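Local coordinates for ThermoDBP-single stranded DNA binding protein (PDB 3TEK) that binds single-stranded DNA in the archaeon Thermoproteus tenax, where it appears to stand in for the canonical single-stranded DNA-binding protein, at residues Leu25-Trp30 with Ser119-Leu124; Arg86-Glu91 with Gly129-Asn134; Lys97-Glu102 with Thr138-Trp143. All coordinates share one frame; numbering follows the deposited sequence.

All three contacts involve one four-stranded antiparallel sheet; contacts 2 and 3 add helix 83-108. Contact 1 joins the two central strands, 23-31 and 116-124; contacts 2 and 3 dock successive parts of the helix on the edge strand 131-142, their centres about 18 Å apart. Strand 116-124 ties them together: Val123 O lies 2.8 Å from Leu132 N of contact 2, and Ser119 O lies 2.7 Å from Gln139 N of contact 3, both probable backbone hydrogen bonds. Contact 1 has its centre about 11 Å from that of contact 2 and about 17 Å from that of contact 3. Thr120 OG1 and Thr138 OG1, 2.9 Å apart, make a probable side-chain link between contacts 1 and 3.

Contact 1: residues Leu25-Trp30 with Ser119-Leu124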
loop_
_atom_site.group_PDB
_atom_site.type_symbol
_atom_site.label_atom_id
_atom_site.label_comp_id
_atom_site.label_asym_id
_atom_site.label_seq_id
_atom_site.Cartn_x
_atom_site.Cartn_y
_atom_site.Cartn_z
ATOM N N LEU A 25 -17.451 0.336 -2.346
ATOM C CA LEU A 25 -16.076 0.509 -1.887
ATOM C C LEU A 25 -15.149 -0.288 -2.795
ATOM O O LEU A 25 -15.595 -1.177 -3.520
ATOM C CB LEU A 25 -15.924 0.090 -0.426
ATOM C CG LEU A 25 -16.851 0.900 0.501
ATOM C CD1 LEU A 25 -17.961 0.037 0.959
ATOM C CD2 LEU A 25 -16.097 1.415 1.717
ATOM N N VAL A 26 -13.864 0.028 -2.724
ATOM C CA VAL A 26 -12.869 -0.629 -3.546
ATOM C C VAL A 26 -11.958 -1.449 -2.659
ATOM O O VAL A 26 -11.236 -0.902 -1.816
ATOM C CB VAL A 26 -12.052 0.377 -4.377
ATOM C CG1 VAL A 26 -11.126 -0.370 -5.359
ATOM C CG2 VAL A 26 -12.993 1.345 -5.160
ATOM N N LEU A 27 -12.024 -2.770 -2.835
ATOM C CA LEU A 27 -11.043 -3.678 -2.226
ATOM C C LEU A 27 -9.789 -3.715 -3.093
ATOM O O LEU A 27 -9.868 -4.040 -4.269
ATOM C CB LEU A 27 -11.631 -5.075 -2.076
ATOM C CG LEU A 27 -10.754 -6.178 -1.491
ATOM C CD1 LEU A 27 -10.185 -5.800 -0.131
ATOM C CD2 LEU A 27 -11.562 -7.439 -1.376
ATOM N N ILE A 28 -8.639 -3.364 -2.518
ATOM C CA ILE A 28 -7.409 -3.324 -3.273
ATOM C C ILE A 28 -6.404 -4.321 -2.694
ATOM O O ILE A 28 -6.107 -4.311 -1.497
ATOM C CB ILE A 28 -6.789 -1.945 -3.265
ATOM C CG1 ILE A 28 -7.775 -0.901 -3.808
ATOM C CG2 ILE A 28 -5.493 -1.936 -4.071
ATOM C CD1 ILE A 28 -7.195 0.460 -3.835
ATOM N N ARG A 29 -5.891 -5.179 -3.569
ATOM C CA ARG A 29 -4.817 -6.089 -3.239
ATOM C C ARG A 29 -3.559 -5.495 -3.828
ATOM O O ARG A 29 -3.467 -5.325 -5.039
ATOM C CB ARG A 29 -5.074 -7.477 -3.825
ATOM C CG ARG A 29 -6.299 -8.159 -3.230
ATOM C CD ARG A 29 -6.711 -9.427 -3.958
ATOM N NE ARG A 29 -8.047 -9.830 -3.506
ATOM C CZ ARG A 29 -9.143 -9.948 -4.262
ATOM N NH1 ARG A 29 -9.113 -9.743 -5.578
ATOM N NH2 ARG A 29 -10.288 -10.316 -3.688
ATOM N N TRP A 30 -2.586 -5.200 -2.971
ATOM C CA TRP A 30 -1.417 -4.446 -3.382
ATOM C C TRP A 30 -0.123 -5.151 -2.994
ATOM O O TRP A 30 0.104 -5.435 -1.828
ATOM C CB TRP A 30 -1.503 -3.050 -2.757
ATOM C CG TRP A 30 -0.303 -2.174 -2.940
ATOM C CD1 TRP A 30 0.453 -2.042 -4.061
ATOM C CD2 TRP A 30 0.273 -1.299 -1.962
ATOM N NE1 TRP A 30 1.460 -1.141 -3.851
ATOM C CE2 TRP A 30 1.381 -0.670 -2.570
ATOM C CE3 TRP A 30 -0.026 -1.002 -0.634
ATOM C CZ2 TRP A 30 2.185 0.255 -1.898
ATOM C CZ3 TRP A 30 0.774 -0.081 0.034
ATOM C CH2 TRP A 30 1.865 0.540 -0.604
ATOM N N SER A 119 2.798 -7.983 0.521
ATOM C CA SER A 119 1.478 -7.946 -0.067
ATOM C C SER A 119 0.486 -7.677 1.060
ATOM O O SER A 119 0.577 -8.262 2.163
ATOM C CB SER A 119 1.120 -9.247 -0.753
ATOM O OG SER A 119 0.969 -10.257 0.220
ATOM N N THR A 120 -0.453 -6.797 0.784
ATOM C CA THR A 120 -1.478 -6.481 1.769
ATOM C C THR A 120 -2.787 -6.145 1.075
ATOM O O THR A 120 -2.863 -6.114 -0.155
ATOM C CB THR A 120 -1.018 -5.354 2.703
ATOM O OG1 THR A 120 -1.943 -5.247 3.814
ATOM C CG2 THR A 120 -0.867 -4.037 1.925
ATOM N N GLU A 121 -3.828 -5.968 1.867
ATOM C CA GLU A 121 -5.139 -5.598 1.353
ATOM C C GLU A 121 -5.620 -4.324 2.008
ATOM O O GLU A 121 -5.418 -4.126 3.207
ATOM C CB GLU A 121 -6.158 -6.680 1.647
ATOM C CG GLU A 121 -5.915 -7.971 0.929
ATOM C CD GLU A 121 -7.173 -8.853 0.878
ATOM O OE1 GLU A 121 -8.244 -8.486 1.444
ATOM O OE2 GLU A 121 -7.068 -9.913 0.254
ATOM N N LEU A 122 -6.253 -3.476 1.198
ATOM C CA LEU A 122 -6.836 -2.194 1.613
ATOM C C LEU A 122 -8.289 -2.112 1.109
ATOM O O LEU A 122 -8.625 -2.696 0.059
ATOM C CB LEU A 122 -6.031 -1.019 0.998
ATOM C CG LEU A 122 -4.490 -1.173 0.910
ATOM C CD1 LEU A 122 -3.847 -0.112 0.033
ATOM C CD2 LEU A 122 -3.861 -1.139 2.322
ATOM N N VAL A 123 -9.132 -1.391 1.848
ATOM C CA VAL A 123 -10.486 -1.010 1.363
ATOM C C VAL A 123 -10.550 0.528 1.322
ATOM O O VAL A 123 -10.305 1.203 2.328
ATOM C CB VAL A 123 -11.610 -1.579 2.269
ATOM C CG1 VAL A 123 -13.045 -1.089 1.819
ATOM C CG2 VAL A 123 -11.577 -3.105 2.271
ATOM N N LEU A 124 -10.809 1.077 0.150
ATOM C CA LEU A 124 -10.948 2.515 0.002
ATOM C C LEU A 124 -12.419 2.854 -0.065
ATOM O O LEU A 124 -13.136 2.303 -0.896
ATOM C CB LEU A 124 -10.258 3.010 -1.259
ATOM C CG LEU A 124 -10.518 4.473 -1.706
ATOM C CD1 LEU A 124 -9.909 5.479 -0.735
ATOM C CD2 LEU A 124 -9.979 4.682 -3.106
#
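Trp30 lays the CE3 corner of its indole against two neighbours on the facing strand, 4.0 Å from Leu122 CD1 and 4.1 Å from Thr120 CG2, both meeting the ring obliquely. Trp30 stands on the buried face of the sheet with Val26, Ile28, Thr120, Leu122 and Leu124, and CG anti to the backbone N (chi1 173°) sets the indole beside its own carbonyl carbon. Helix 52-68 covers this face, and bulky aliphatic and aromatic groups suit it because they fill the layer between sheet and helix; Phe52 meets the Trp30 ring edge-to-face. The two strands are the central pair of a four-stranded antiparallel sheet, running at 162° to each other. Val26 with Leu124, Ile28 with Leu122 and Trp30 with Thr120 are hydrogen-bonded pairs, each closed by two nearly straight bonds; the one from Ile28 N to Leu122 O measures 2.7 Å. Between them stand the non-hydrogen-bonded pairs Leu27-Val123 and Arg29-Glu121, whose side chains occupy the other face. There Leu27 CD1 packs 3.9 Å from Val123 CG2, while Val123 CG1 reaches Leu25 CB at 3.8 Å. Arg29 and Glu121 lie alongside one another, pointing the same way. Arg29 NE lies 3.9 Å from Glu121 OE2, a long salt bridge at the guanidinium edge, and each has its stronger polar partner outside the pair: Glu16 for Arg29 NH2, Asn134 ND2 for Glu121 OE1.

Contact 2: residues Arg86-Glu91 with Gly129-Asn134; sequences RETSRE and GELLWN
A G1 beta bulge, in which Gly129 and Glu130 both face Asp125, leads the chain into edge strand 131-142 just where helix 83-108 passes over it. Glycine suits the first bulge position because the positive phi of 83° would press a side chain against the preceding carbonyl oxygen. Two residues later, Leu131 meets Thr88 of the helix. Leu131 N donates to Thr88 OG1 over 3.1 Å, with a bent N-H...O angle of 137°, and Leu131 CB lies just as near that oxygen. Thr88 OG1 sits between its own backbone N and carbonyl carbon (chi1 63°), a setting from which it also bonds back to Lys84 O one turn earlier. Threonine therefore serves both helix and strand through one hydroxyl. Beyond it, Leu131 sends CD2 to within 4.0 Å of Ser89 CA, and the leucine side chain also packs on Phe85 and Leu122. Ser89 is small enough to permit this approach, and its OG turns back to Arg86 O at 2.8 Å, arriving from above the carbonyl plane on the same face as Arg90 N. A water lies 2.9 Å from Thr88 O and 3.1 Å from Leu131 O and can bridge the two carbonyls. Leu131 N thus meets the helix through one bent bond, and the carbonyls of Thr88 and Leu131 have water beside them, which implies that hydroxyl and water supply polar partners for the backbone where Leu131 also packs on Ser89.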
loop_
_atom_site.group_PDB
_atom_site.type_symbol
_atom_site.label_atom_id
_atom_site.label_comp_id
_atom_site.label_asym_id
_atom_site.label_seq_id
_atom_site.Cartn_x
_atom_site.Cartn_y
_atom_site.Cartn_z
ATOM N N ARG A 86 -5.270 11.757 2.898
ATOM C CA ARG A 86 -3.871 12.022 3.257
ATOM C C ARG A 86 -3.579 11.452 4.641
ATOM O O ARG A 86 -2.545 10.806 4.857
ATOM C CB ARG A 86 -3.537 13.525 3.227
ATOM C CG ARG A 86 -3.590 14.207 1.863
ATOM C CD ARG A 86 -2.395 13.834 0.984
ATOM N NE ARG A 86 -2.592 14.284 -0.407
ATOM C CZ ARG A 86 -1.968 15.307 -1.005
ATOM N NH1 ARG A 86 -1.049 16.041 -0.362
ATOM N NH2 ARG A 86 -2.268 15.590 -2.268
ATOM N N GLU A 87 -4.490 11.691 5.584
ATOM C CA GLU A 87 -4.314 11.177 6.953
ATOM C C GLU A 87 -4.295 9.636 7.019
ATOM O O GLU A 87 -3.450 9.050 7.687
ATOM C CB GLU A 87 -5.416 11.697 7.868
ATOM C CG GLU A 87 -5.473 10.996 9.225
ATOM C CD GLU A 87 -4.163 11.135 9.978
ATOM O OE1 GLU A 87 -3.390 12.067 9.626
ATOM O OE2 GLU A 87 -3.886 10.320 10.907
ATOM N N THR A 88 -5.238 8.991 6.355
ATOM C CA THR A 88 -5.327 7.533 6.405
ATOM C C THR A 88 -4.217 6.856 5.588
ATOM O O THR A 88 -3.780 5.782 5.948
ATOM C CB THR A 88 -6.741 6.986 6.051
ATOM O OG1 THR A 88 -7.113 7.309 4.689
ATOM C CG2 THR A 88 -7.794 7.483 7.066
ATOM N N SER A 89 -3.720 7.517 4.528
ATOM C CA SER A 89 -2.525 7.025 3.858
ATOM C C SER A 89 -1.294 7.111 4.781
ATOM O O SER A 89 -0.470 6.186 4.827
ATOM C CB SER A 89 -2.325 7.741 2.508
ATOM O OG SER A 89 -1.898 9.063 2.746
ATOM N N ARG A 90 -1.197 8.170 5.576
ATOM C CA ARG A 90 -0.131 8.248 6.579
ATOM C C ARG A 90 -0.256 7.193 7.662
ATOM O O ARG A 90 0.751 6.720 8.152
ATOM C CB ARG A 90 -0.070 9.626 7.241
ATOM C CG ARG A 90 0.601 10.655 6.373
ATOM C CD ARG A 90 2.180 10.449 6.539
ATOM N NE ARG A 90 3.006 11.240 5.624
ATOM C CZ ARG A 90 4.342 11.206 5.585
ATOM N NH1 ARG A 90 5.048 10.426 6.408
ATOM N NH2 ARG A 90 4.986 11.965 4.712
ATOM N N GLU A 91 -1.494 6.858 8.041
ATOM C CA GLU A 91 -1.736 5.864 9.093
ATOM C C GLU A 91 -1.360 4.484 8.590
ATOM O O GLU A 91 -0.820 3.681 9.330
ATOM C CB GLU A 91 -3.208 5.899 9.556
ATOM C CG GLU A 91 -3.530 7.095 10.465
ATOM C CD GLU A 91 -5.005 7.239 10.771
ATOM O OE1 GLU A 91 -5.739 6.278 10.526
ATOM O OE2 GLU A 91 -5.447 8.311 11.272
ATOM N N GLY A 129 -12.727 9.196 0.945
ATOM C CA GLY A 129 -11.288 9.068 0.755
ATOM C C GLY A 129 -10.651 8.258 1.872
ATOM O O GLY A 129 -9.436 8.162 1.940
ATOM N N GLU A 130 -11.484 7.657 2.721
ATOM C CA GLU A 130 -11.030 6.823 3.811
ATOM C C GLU A 130 -10.446 5.509 3.313
ATOM O O GLU A 130 -11.067 4.701 2.642
ATOM C CB GLU A 130 -12.148 6.509 4.806
ATOM C CG GLU A 130 -11.689 5.603 5.973
ATOM C CD GLU A 130 -12.702 5.523 7.129
ATOM O OE1 GLU A 130 -13.907 5.335 6.877
ATOM O OE2 GLU A 130 -12.278 5.634 8.297
ATOM N N LEU A 131 -9.302 5.268 3.800
ATOM C CA LEU A 131 -8.506 4.132 3.415
ATOM C C LEU A 131 -8.408 3.176 4.632
ATOM O O LEU A 131 -7.980 3.592 5.717
ATOM C CB LEU A 131 -7.153 4.708 3.023
ATOM C CG LEU A 131 -6.074 3.938 2.303
ATOM C CD1 LEU A 131 -6.690 2.973 1.285
ATOM C CD2 LEU A 131 -5.075 4.906 1.597
ATOM N N LEU A 132 -8.844 1.925 4.592
ATOM C CA LEU A 132 -8.799 1.007 5.742
ATOM C C LEU A 132 -7.795 -0.090 5.415
ATOM O O LEU A 132 -7.781 -0.640 4.308
ATOM C CB LEU A 132 -10.196 0.423 6.058
ATOM C CG LEU A 132 -11.316 1.452 6.346
ATOM C CD1 LEU A 132 -12.716 0.870 6.127
ATOM C CD2 LEU A 132 -11.189 2.120 7.764
ATOM N N TRP A 133 -6.896 -0.351 6.349
ATOM C CA TRP A 133 -5.879 -1.379 6.183
ATOM C C TRP A 133 -6.433 -2.702 6.718
ATOM O O TRP A 133 -6.840 -2.759 7.864
ATOM C CB TRP A 133 -4.651 -0.997 6.988
ATOM C CG TRP A 133 -3.513 -1.939 6.881
ATOM C CD1 TRP A 133 -3.261 -2.853 5.894
ATOM C CD2 TRP A 133 -2.428 -2.025 7.788
ATOM N NE1 TRP A 133 -2.097 -3.516 6.154
ATOM C CE2 TRP A 133 -1.563 -3.033 7.315
ATOM C CE3 TRP A 133 -2.112 -1.365 8.964
ATOM C CZ2 TRP A 133 -0.395 -3.386 7.975
ATOM C CZ3 TRP A 133 -0.937 -1.733 9.647
ATOM C CH2 TRP A 133 -0.101 -2.734 9.141
ATOM N N ASN A 134 -6.442 -3.740 5.873
ATOM C CA ASN A 134 -6.853 -5.097 6.247
ATOM C C ASN A 134 -5.600 -5.821 6.718
ATOM O O ASN A 134 -5.049 -6.647 5.986
ATOM C CB ASN A 134 -7.501 -5.774 5.025
ATOM C CG ASN A 134 -8.268 -7.058 5.352
ATOM O OD1 ASN A 134 -8.681 -7.300 6.485
ATOM N ND2 ASN A 134 -8.492 -7.879 4.314
HETATM O O HOH W 1 -5.158 3.480 6.911
HETATM O O HOH W 2 -7.875 4.492 8.595
#

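Contact 3: residues Lys97-Glu102 with Thr138-Trp143; sequences KKWFFE and TQLIYW
Thr138 sets its methyl over one face of the Trp99 indole: CG2 stands 3.8 Å from the centroid of the six-membered ring and only 9° off the ring normal, a CH-pi contact. The same ring meets Leu140 at its rim, where Trp99 CH2 lies 3.9 Å from Leu140 CB, near the ring plane. The indole is thus seated by one residue over a face and by another at an edge. A third contact is looser, with Leu140 CD1 coming 4.3 Å from Phe100 CE1 at the edge of the phenyl ring. All of this joins helix 83-108 to strand 131-142 at the border of the antiparallel sheet. Helix and strand axes stay 10.9 Å apart and are inclined at 47°, a separation that large aromatic side chains are well suited to span. Trp99 points its CB at the strand, and CG anti to the backbone N (chi1 171°) carries the indole on in that direction. Thr138 and Leu140, alternate residues of the strand, both aim their side chains back at the helix. Threonine fits its place doubly: while CG2 lies over the indole face, OG1 turns to hydrogen-bond Thr120 on the adjoining strand and Arg135 O. Farther out, Leu140 also rests on Tyr108, Leu110, Phe116 and Ile118, and Phe100 is buried against Val105, Leu110 and the ring of Phe116, with Ala37 of helix 37-41 beside it.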
loop_
_atom_site.group_PDB
_atom_site.type_symbol
_atom_site.label_atom_id
_atom_site.label_comp_id
_atom_site.label_asym_id
_atom_site.label_seq_id
_atom_site.Cartn_x
_atom_site.Cartn_y
_atom_site.Cartn_z
ATOM N N LYS A 97 5.059 0.287 8.420
ATOM C CA LYS A 97 6.445 0.473 8.812
ATOM C C LYS A 97 6.673 -0.118 10.185
ATOM O O LYS A 97 7.680 -0.796 10.414
ATOM C CB LYS A 97 6.778 1.957 8.819
ATOM C CG LYS A 97 8.221 2.322 9.019
ATOM C CD LYS A 97 8.381 3.827 8.789
ATOM C CE LYS A 97 9.703 4.380 9.295
ATOM N NZ LYS A 97 9.607 5.875 9.441
ATOM N N LYS A 98 5.733 0.131 11.097
ATOM C CA LYS A 98 5.817 -0.415 12.452
ATOM C C LYS A 98 5.760 -1.954 12.439
ATOM O O LYS A 98 6.544 -2.646 13.086
ATOM C CB LYS A 98 4.677 0.140 13.311
ATOM C CG LYS A 98 4.836 -0.172 14.808
ATOM C CD LYS A 98 3.901 0.666 15.703
ATOM C CE LYS A 98 2.707 -0.130 16.236
ATOM N NZ LYS A 98 2.015 0.560 17.385
ATOM N N TRP A 99 4.790 -2.484 11.725
ATOM C CA TRP A 99 4.716 -3.915 11.521
ATOM C C TRP A 99 6.051 -4.488 10.977
ATOM O O TRP A 99 6.506 -5.525 11.462
ATOM C CB TRP A 99 3.557 -4.263 10.582
ATOM C CG TRP A 99 3.581 -5.668 10.199
ATOM C CD1 TRP A 99 3.141 -6.718 10.942
ATOM C CD2 TRP A 99 4.114 -6.216 8.988
ATOM N NE1 TRP A 99 3.363 -7.896 10.262
ATOM C CE2 TRP A 99 3.960 -7.618 9.062
ATOM C CE3 TRP A 99 4.700 -5.657 7.852
ATOM C CZ2 TRP A 99 4.368 -8.484 8.025
ATOM C CZ3 TRP A 99 5.090 -6.501 6.815
ATOM C CH2 TRP A 99 4.935 -7.902 6.917
ATOM N N PHE A 100 6.664 -3.814 9.997
ATOM C CA PHE A 100 7.889 -4.346 9.364
ATOM C C PHE A 100 9.044 -4.367 10.333
ATOM O O PHE A 100 9.720 -5.358 10.476
ATOM C CB PHE A 100 8.314 -3.524 8.163
ATOM C CG PHE A 100 9.579 -4.023 7.527
ATOM C CD1 PHE A 100 9.560 -5.139 6.705
ATOM C CD2 PHE A 100 10.785 -3.410 7.791
ATOM C CE1 PHE A 100 10.744 -5.622 6.106
ATOM C CE2 PHE A 100 11.991 -3.879 7.215
ATOM C CZ PHE A 100 11.972 -4.988 6.371
ATOM N N PHE A 101 9.261 -3.256 11.017
ATOM C CA PHE A 101 10.405 -3.156 11.891
ATOM C C PHE A 101 10.208 -3.864 13.200
ATOM O O PHE A 101 11.149 -4.433 13.718
ATOM C CB PHE A 101 10.798 -1.705 12.109
ATOM C CG PHE A 101 11.480 -1.109 10.935
ATOM C CD1 PHE A 101 12.786 -1.466 10.633
ATOM C CD2 PHE A 101 10.808 -0.212 10.099
ATOM C CE1 PHE A 101 13.429 -0.940 9.530
ATOM C CE2 PHE A 101 11.449 0.340 9.005
ATOM C CZ PHE A 101 12.759 -0.031 8.706
ATOM N N GLU A 102 8.997 -3.847 13.735
ATOM C CA GLU A 102 8.775 -4.358 15.086
ATOM C C GLU A 102 8.273 -5.799 15.133
ATOM O O GLU A 102 8.384 -6.445 16.176
ATOM C CB GLU A 102 7.820 -3.455 15.852
ATOM C CG GLU A 102 8.351 -2.045 16.009
ATOM C CD GLU A 102 7.527 -1.170 16.945
ATOM O OE1 GLU A 102 7.711 0.068 16.886
ATOM O OE2 GLU A 102 6.713 -1.701 17.735
ATOM N N THR A 138 -1.811 -9.065 5.681
ATOM C CA THR A 138 -0.496 -8.581 5.306
ATOM C C THR A 138 0.490 -9.743 5.300
ATOM O O THR A 138 0.530 -10.497 6.258
ATOM C CB THR A 138 -0.016 -7.502 6.282
ATOM O OG1 THR A 138 -0.971 -6.433 6.299
ATOM C CG2 THR A 138 1.340 -6.949 5.857
ATOM N N GLN A 139 1.278 -9.897 4.240
ATOM C CA GLN A 139 2.311 -10.954 4.202
ATOM C C GLN A 139 3.606 -10.487 3.596
ATOM O O GLN A 139 3.630 -9.592 2.757
ATOM C CB GLN A 139 1.810 -12.163 3.430
ATOM C CG GLN A 139 0.973 -13.100 4.302
ATOM C CD GLN A 139 -0.193 -13.662 3.567
ATOM O OE1 GLN A 139 -0.037 -14.168 2.455
ATOM N NE2 GLN A 139 -1.389 -13.570 4.170
ATOM N N LEU A 140 4.683 -11.101 4.065
ATOM C CA LEU A 140 6.022 -10.796 3.620
ATOM C C LEU A 140 6.626 -11.994 2.931
ATOM O O LEU A 140 6.578 -13.131 3.439
ATOM C CB LEU A 140 6.902 -10.459 4.811
ATOM C CG LEU A 140 8.280 -9.918 4.466
ATOM C CD1 LEU A 140 8.183 -8.431 4.193
ATOM C CD2 LEU A 140 9.288 -10.246 5.593
ATOM N N ILE A 141 7.201 -11.745 1.770
ATOM C CA ILE A 141 8.110 -12.692 1.176
ATOM C C ILE A 141 9.467 -12.013 1.202
ATOM O O ILE A 141 9.571 -10.831 0.870
ATOM C CB ILE A 141 7.719 -13.055 -0.251
ATOM C CG1 ILE A 141 6.443 -13.897 -0.238
ATOM C CG2 ILE A 141 8.866 -13.877 -0.923
ATOM C CD1 ILE A 141 6.701 -15.377 0.202
ATOM N N TYR A 142 10.489 -12.752 1.626
ATOM C CA TYR A 142 11.818 -12.168 1.855
ATOM C C TYR A 142 12.908 -13.085 1.305
ATOM O O TYR A 142 12.668 -14.253 1.061
ATOM C CB TYR A 142 12.037 -11.881 3.347
ATOM C CG TYR A 142 12.050 -13.099 4.239
ATOM C CD1 TYR A 142 13.254 -13.678 4.643
ATOM C CD2 TYR A 142 10.867 -13.674 4.689
ATOM C CE1 TYR A 142 13.265 -14.801 5.471
ATOM C CE2 TYR A 142 10.872 -14.806 5.527
ATOM C CZ TYR A 142 12.076 -15.357 5.908
ATOM O OH TYR A 142 12.099 -16.457 6.725
ATOM N N TRP A 143 14.093 -12.537 1.091
ATOM C CA TRP A 143 15.181 -13.283 0.466
ATOM C C TRP A 143 16.214 -13.697 1.529
ATOM O O TRP A 143 16.604 -12.897 2.353
ATOM C CB TRP A 143 15.809 -12.460 -0.639
ATOM C CG TRP A 143 15.105 -12.604 -1.992
ATOM C CD1 TRP A 143 15.579 -13.262 -3.095
ATOM C CD2 TRP A 143 13.829 -12.068 -2.372
ATOM N NE1 TRP A 143 14.677 -13.175 -4.137
ATOM C CE2 TRP A 143 13.594 -12.450 -3.719
ATOM C CE3 TRP A 143 12.877 -11.294 -1.718
ATOM C CZ2 TRP A 143 12.428 -12.100 -4.411
ATOM C CZ3 TRP A 143 11.712 -10.944 -2.410
ATOM C CH2 TRP A 143 11.510 -11.346 -3.750
#